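Local coordinates for glycosylation Associate Protein 3 (Streptococcus agalactiae serotype V, PDB 6OYC), which probably serves, within the Gap1-Gap2-Gap3 complex, in the glycosylation and accessory Sec secretion of a bacterial surface glycoprotein, with a likely sugar-binding role, at residues Q161-L166 with Q187-L192; N225-G230 with T248-D253. One frame throughout, in Å; residues are numbered along the deposited sequence.

Contact 1: Q161-L166 with Q187-L192; sequences QDVLNL and QQKVEL
Asn165 and Glu191 join the outermost strand 191-193 to strand 163-168 at one border of a five-stranded parallel sheet, with the helix 171-174 in the beta-alpha-beta connection between them. The evidence for pairing is a single parallel bridge, Leu166 with Glu191, and one backbone bond, Glu191 N to Asn165 O at 2.8 Å, its N-H...O angle being 167°. Before that point the 187-192 segment is still loop, and a side chain takes over the bonding: Asn165 ND2 reaches Lys189 O at 3.1 Å, a more bent bond (148°) whose donor is tilted from the carbonyl plane. With CG beside its own backbone N (chi1 -66°), Asn165 directs its amide at the incoming loop, while its OD1 accepts a bond from Asn225 ND2 in the next strand inward.

Val190 CG2 is a methyl packed against Asn165 O. Apolar contacts flank the pairing: Leu166 CD1 meets Glu191 CB at 3.8 Å, and Leu164 CD1 reaches Glu191 CG, the latter two side chains crossing at about a right angle; the glutamate then bends away at chi2, and its OE1 is held by Thr156 N. The end of the Lys189 chain reaches Val163, CE lying 3.7 Å from Val163 CB, but the position of its ammonium is doubtful. Within the bridged pair itself, Leu166 CA makes a CA-H...O contact of 3.5 Å with Glu191 O.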
loop_
_atom_site.group_PDB
_atom_site.type_symbol
_atom_site.label_atom_id
_atom_site.label_comp_id
_atom_site.label_asym_id
_atom_site.label_seq_id
_atom_site.Cartn_x
_atom_site.Cartn_y
_atom_site.Cartn_z
ATOM N N GLN C 161 4.191 17.706 28.835
ATOM C CA GLN C 161 4.969 17.035 27.802
ATOM C C GLN C 161 5.650 18.072 26.920
ATOM O O GLN C 161 5.001 18.994 26.414
ATOM C CB GLN C 161 4.073 16.130 26.960
ATOM C CG GLN C 161 4.754 14.870 26.454
ATOM C CD GLN C 161 3.820 13.966 25.665
ATOM O OE1 GLN C 161 2.697 13.678 26.092
ATOM N NE2 GLN C 161 4.286 13.511 24.504
ATOM N N ASP C 162 6.962 17.926 26.737
ATOM C CA ASP C 162 7.726 18.868 25.926
ATOM C C ASP C 162 7.845 18.438 24.467
ATOM O O ASP C 162 7.864 19.294 23.574
ATOM C CB ASP C 162 9.125 19.060 26.524
ATOM C CG ASP C 162 9.945 17.770 26.541
ATOM O OD1 ASP C 162 11.188 17.863 26.414
ATOM O OD2 ASP C 162 9.359 16.667 26.683
ATOM N N VAL C 163 7.925 17.139 24.197
ATOM C CA VAL C 163 8.105 16.625 22.846
ATOM C C VAL C 163 6.973 15.654 22.541
ATOM O O VAL C 163 6.598 14.830 23.386
ATOM C CB VAL C 163 9.479 15.940 22.679
ATOM C CG1 VAL C 163 9.732 15.577 21.227
ATOM C CG2 VAL C 163 10.591 16.834 23.203
ATOM N N LEU C 164 6.412 15.771 21.345
ATOM C CA LEU C 164 5.581 14.726 20.766
ATOM C C LEU C 164 6.301 14.161 19.546
ATOM O O LEU C 164 6.611 14.900 18.600
ATOM C CB LEU C 164 4.201 15.251 20.380
ATOM C CG LEU C 164 3.374 14.175 19.692
ATOM C CD1 LEU C 164 3.115 13.005 20.637
ATOM C CD2 LEU C 164 2.081 14.763 19.155
ATOM N N ASN C 165 6.583 12.866 19.582
ATOM C CA ASN C 165 7.202 12.166 18.462
ATOM C C ASN C 165 6.128 11.314 17.798
ATOM O O ASN C 165 5.661 10.328 18.372
ATOM C CB ASN C 165 8.393 11.339 18.929
ATOM C CG ASN C 165 9.524 12.207 19.452
ATOM O OD1 ASN C 165 9.926 13.181 18.805
ATOM N ND2 ASN C 165 10.034 11.866 20.634
ATOM N N LEU C 166 5.712 11.729 16.611
ATOM C CA LEU C 166 4.649 11.076 15.859
ATOM C C LEU C 166 5.293 10.171 14.816
ATOM O O LEU C 166 5.962 10.656 13.901
ATOM C CB LEU C 166 3.762 12.123 15.193
ATOM C CG LEU C 166 2.261 11.988 15.384
ATOM C CD1 LEU C 166 1.937 11.845 16.871
ATOM C CD2 LEU C 166 1.568 13.195 14.789
ATOM N N GLN C 187 14.473 3.947 20.169
ATOM C CA GLN C 187 15.402 4.715 20.976
ATOM C C GLN C 187 14.721 5.969 21.511
ATOM O O GLN C 187 15.415 6.876 21.989
ATOM C CB GLN C 187 16.657 5.108 20.160
ATOM C CG GLN C 187 17.613 3.945 19.854
ATOM C CD GLN C 187 18.886 4.386 19.138
ATOM O OE1 GLN C 187 19.198 3.903 18.044
ATOM N NE2 GLN C 187 19.629 5.300 19.754
ATOM N N GLN C 188 13.387 6.047 21.444
ATOM C CA GLN C 188 12.640 7.209 21.911
ATOM C C GLN C 188 11.242 6.801 22.359
ATOM O O GLN C 188 10.810 5.659 22.185
ATOM C CB GLN C 188 12.505 8.281 20.825
ATOM C CG GLN C 188 13.773 8.968 20.413
ATOM C CD GLN C 188 13.772 9.260 18.940
ATOM O OE1 GLN C 188 14.133 8.405 18.129
ATOM N NE2 GLN C 188 13.345 10.468 18.575
ATOM N N LYS C 189 10.557 7.766 22.962
ATOM C CA LYS C 189 9.110 7.777 23.121
ATOM C C LYS C 189 8.455 8.161 21.795
ATOM O O LYS C 189 8.994 8.976 21.038
ATOM C CB LYS C 189 8.731 8.794 24.206
ATOM C CG LYS C 189 8.905 10.243 23.731
ATOM C CD LYS C 189 8.882 11.259 24.855
ATOM C CE LYS C 189 8.776 12.656 24.280
ATOM N NZ LYS C 189 7.557 13.343 24.778
ATOM N N VAL C 190 7.286 7.580 21.507
ATOM C CA VAL C 190 6.627 7.835 20.229
ATOM C C VAL C 190 5.143 7.495 20.320
ATOM O O VAL C 190 4.726 6.658 21.125
ATOM C CB VAL C 190 7.310 7.041 19.087
ATOM C CG1 VAL C 190 6.763 5.627 18.999
ATOM C CG2 VAL C 190 7.164 7.778 17.782
ATOM N N GLU C 191 4.347 8.148 19.471
ATOM C CA GLU C 191 2.946 7.814 19.236
ATOM C C GLU C 191 2.794 7.328 17.795
ATOM O O GLU C 191 3.160 8.040 16.853
ATOM C CB GLU C 191 2.044 9.028 19.476
ATOM C CG GLU C 191 1.897 9.451 20.928
ATOM C CD GLU C 191 0.950 8.547 21.691
ATOM O OE1 GLU C 191 -0.247 8.493 21.314
ATOM O OE2 GLU C 191 1.413 7.881 22.652
ATOM N N LEU C 192 2.247 6.125 17.626
ATOM C CA LEU C 192 2.039 5.550 16.305
ATOM C C LEU C 192 0.685 5.953 15.742
ATOM O O LEU C 192 -0.338 5.842 16.424
ATOM C CB LEU C 192 2.136 4.028 16.348
ATOM C CG LEU C 192 3.310 3.459 17.129
ATOM C CD1 LEU C 192 3.281 1.941 17.065
ATOM C CD2 LEU C 192 4.590 3.989 16.566
#

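Contact 2: N225-G230 with T248-D253; sequences NVIAYG and TAYIND
Asn225 lays its side-chain amide against the edge of the Tyr250 ring, OD1 sitting in the ring plane 3.2 Å from Tyr250 CE1, with amide and ring planes 70° apart. Both residues carry their CG beside the backbone N, which leans the Tyr250 ring back toward the start of its own strand, bringing its CE1 edge to the Asn225 amide. Thr248 stands side by side with Asn225 on the same sheet face, its CB also near OD1, and Ile227 extends this face with CG1 against Tyr250 CB. The polar ends have outside partners: Asn225 ND2 bonds to Asn165 OD1, and Thr248 OG1 to Lys223 NZ.

Beneath these side chains, residues 225-227 and 248-251 run parallel, their axes approaching to 4.7 Å at 18°. Three backbone bonds alternate in direction: Val226 N to Thr248 O, Tyr250 N to Val226 O (2.8 Å) and Ala228 N to Tyr250 O (2.9 Å). The alternation is that of parallel strands, and helix 231-243, which connects them and touches Ala249 and Ile251, makes the whole a beta-alpha-beta unit.

Beyond Ile227 the backbones spread, CA of Tyr229 and CA of Asn252 being 5.6 Å apart. Asn252 bridges the gap: ND2 donates to Tyr229 O at 2.8 Å, approaching from the side of the carbonyl (C=O...N 109°), while OD1 accepts from Asn234 ND2. Donor and acceptor of one buried amide are thus both engaged, which implies a fixed orientation for Asn252 and links the strand ends to helix 231-243, whose N-cap position is Gly230.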
loop_
_atom_site.group_PDB
_atom_site.type_symbol
_atom_site.label_atom_id
_atom_site.label_comp_id
_atom_site.label_asym_id
_atom_site.label_seq_id
_atom_site.Cartn_x
_atom_site.Cartn_y
_atom_site.Cartn_z
ATOM N N ASN C 225 7.587 16.335 16.384
ATOM C CA ASN C 225 8.374 15.751 15.312
ATOM C C ASN C 225 7.536 14.678 14.628
ATOM O O ASN C 225 6.917 13.840 15.299
ATOM C CB ASN C 225 9.674 15.156 15.843
ATOM C CG ASN C 225 10.520 16.171 16.568
ATOM O OD1 ASN C 225 11.021 17.119 15.967
ATOM N ND2 ASN C 225 10.704 15.966 17.868
ATOM N N VAL C 226 7.489 14.721 13.304
ATOM C CA VAL C 226 6.789 13.716 12.515
ATOM C C VAL C 226 7.854 12.883 11.810
ATOM O O VAL C 226 8.600 13.399 10.967
ATOM C CB VAL C 226 5.803 14.356 11.531
ATOM C CG1 VAL C 226 5.118 13.292 10.705
ATOM C CG2 VAL C 226 4.764 15.180 12.301
ATOM N N ILE C 227 7.955 11.607 12.209
ATOM C CA ILE C 227 8.953 10.657 11.721
ATOM C C ILE C 227 8.291 9.663 10.773
ATOM O O ILE C 227 7.209 9.133 11.067
ATOM C CB ILE C 227 9.615 9.900 12.886
ATOM C CG1 ILE C 227 10.224 10.875 13.894
ATOM C CG2 ILE C 227 10.651 8.903 12.374
ATOM C CD1 ILE C 227 9.777 10.604 15.307
ATOM N N ALA C 228 8.962 9.378 9.655
ATOM C CA ALA C 228 8.510 8.351 8.723
ATOM C C ALA C 228 9.698 7.560 8.184
ATOM O O ALA C 228 10.848 7.997 8.257
ATOM C CB ALA C 228 7.725 8.959 7.568
ATOM N N TYR C 229 9.392 6.381 7.626
ATOM C CA TYR C 229 10.391 5.447 7.111
ATOM C C TYR C 229 10.055 4.839 5.748
ATOM O O TYR C 229 10.909 4.145 5.185
ATOM C CB TYR C 229 10.592 4.294 8.103
ATOM C CG TYR C 229 9.331 3.508 8.307
ATOM C CD1 TYR C 229 8.397 3.896 9.268
ATOM C CD2 TYR C 229 9.048 2.393 7.520
ATOM C CE1 TYR C 229 7.234 3.187 9.451
ATOM C CE2 TYR C 229 7.881 1.683 7.694
ATOM C CZ TYR C 229 6.978 2.082 8.663
ATOM O OH TYR C 229 5.806 1.376 8.837
ATOM N N GLY C 230 8.834 5.030 5.228
ATOM C CA GLY C 230 8.433 4.468 3.955
ATOM C C GLY C 230 7.844 5.548 3.065
ATOM O O GLY C 230 7.721 6.706 3.466
ATOM N N THR C 248 8.934 19.507 13.011
ATOM C CA THR C 248 10.071 19.022 12.244
ATOM C C THR C 248 9.724 17.655 11.674
ATOM O O THR C 248 9.197 16.787 12.386
ATOM C CB THR C 248 11.343 18.930 13.093
ATOM O OG1 THR C 248 11.667 20.224 13.610
ATOM C CG2 THR C 248 12.509 18.471 12.228
ATOM N N ALA C 249 9.989 17.480 10.389
ATOM C CA ALA C 249 9.806 16.204 9.723
ATOM C C ALA C 249 11.132 15.463 9.698
ATOM O O ALA C 249 12.177 16.053 9.409
ATOM C CB ALA C 249 9.286 16.399 8.295
ATOM N N TYR C 250 11.087 14.169 9.998
ATOM C CA TYR C 250 12.240 13.287 9.838
ATOM C C TYR C 250 11.859 12.195 8.846
ATOM O O TYR C 250 10.952 11.397 9.112
ATOM C CB TYR C 250 12.684 12.718 11.184
ATOM C CG TYR C 250 13.197 13.814 12.103
ATOM C CD1 TYR C 250 12.321 14.534 12.911
ATOM C CD2 TYR C 250 14.547 14.157 12.128
ATOM C CE1 TYR C 250 12.776 15.543 13.734
ATOM C CE2 TYR C 250 15.009 15.170 12.942
ATOM C CZ TYR C 250 14.119 15.854 13.741
ATOM O OH TYR C 250 14.572 16.852 14.558
ATOM N N ILE C 251 12.530 12.190 7.692
ATOM C CA ILE C 251 12.294 11.218 6.632
ATOM C C ILE C 251 13.612 10.549 6.267
ATOM O O ILE C 251 14.684 11.147 6.394
ATOM C CB ILE C 251 11.665 11.870 5.380
ATOM C CG1 ILE C 251 12.649 12.856 4.734
ATOM C CG2 ILE C 251 10.352 12.533 5.729
ATOM C CD1 ILE C 251 12.242 13.285 3.361
ATOM N N ASN C 252 13.529 9.300 5.804
ATOM C CA ASN C 252 14.712 8.558 5.385
ATOM C C ASN C 252 14.881 8.485 3.865
ATOM O O ASN C 252 15.662 7.658 3.382
ATOM C CB ASN C 252 14.696 7.146 5.984
ATOM C CG ASN C 252 13.554 6.303 5.464
ATOM O OD1 ASN C 252 12.762 6.747 4.631
ATOM N ND2 ASN C 252 13.464 5.065 5.950
ATOM N N ASP C 253 14.147 9.308 3.104
ATOM C CA ASP C 253 14.360 9.464 1.666
ATOM C C ASP C 253 14.010 8.200 0.867
ATOM O O ASP C 253 14.551 7.974 -0.214
ATOM C CB ASP C 253 15.802 9.900 1.363
ATOM C CG ASP C 253 16.174 11.231 2.030
ATOM O OD1 ASP C 253 15.345 12.162 2.031
ATOM O OD2 ASP C 253 17.298 11.349 2.554
#

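Overall arrangement
Following the chain from its N terminus, the antiparallel strands up to 130-140 precede both contacts. Strand 163-168 then opens contact 1, which closes after 20 intervening residues when 187-192 returns beside it. Helix 206-218 leads on to strand 223-227, where contact 2 opens, to be closed by 248-253 after helix 231-243. The two loops are in series, neither nesting nor crossing, yet their centres lie only 13 Å apart because 163-168 and 223-227 are sheet neighbours. Leu166 probably bonds through N to Asn225 O and through O to Ile227 N, giving a continuous order 191-193, 163-168, 223-227, 248-251, with 289-291 completing the sheet.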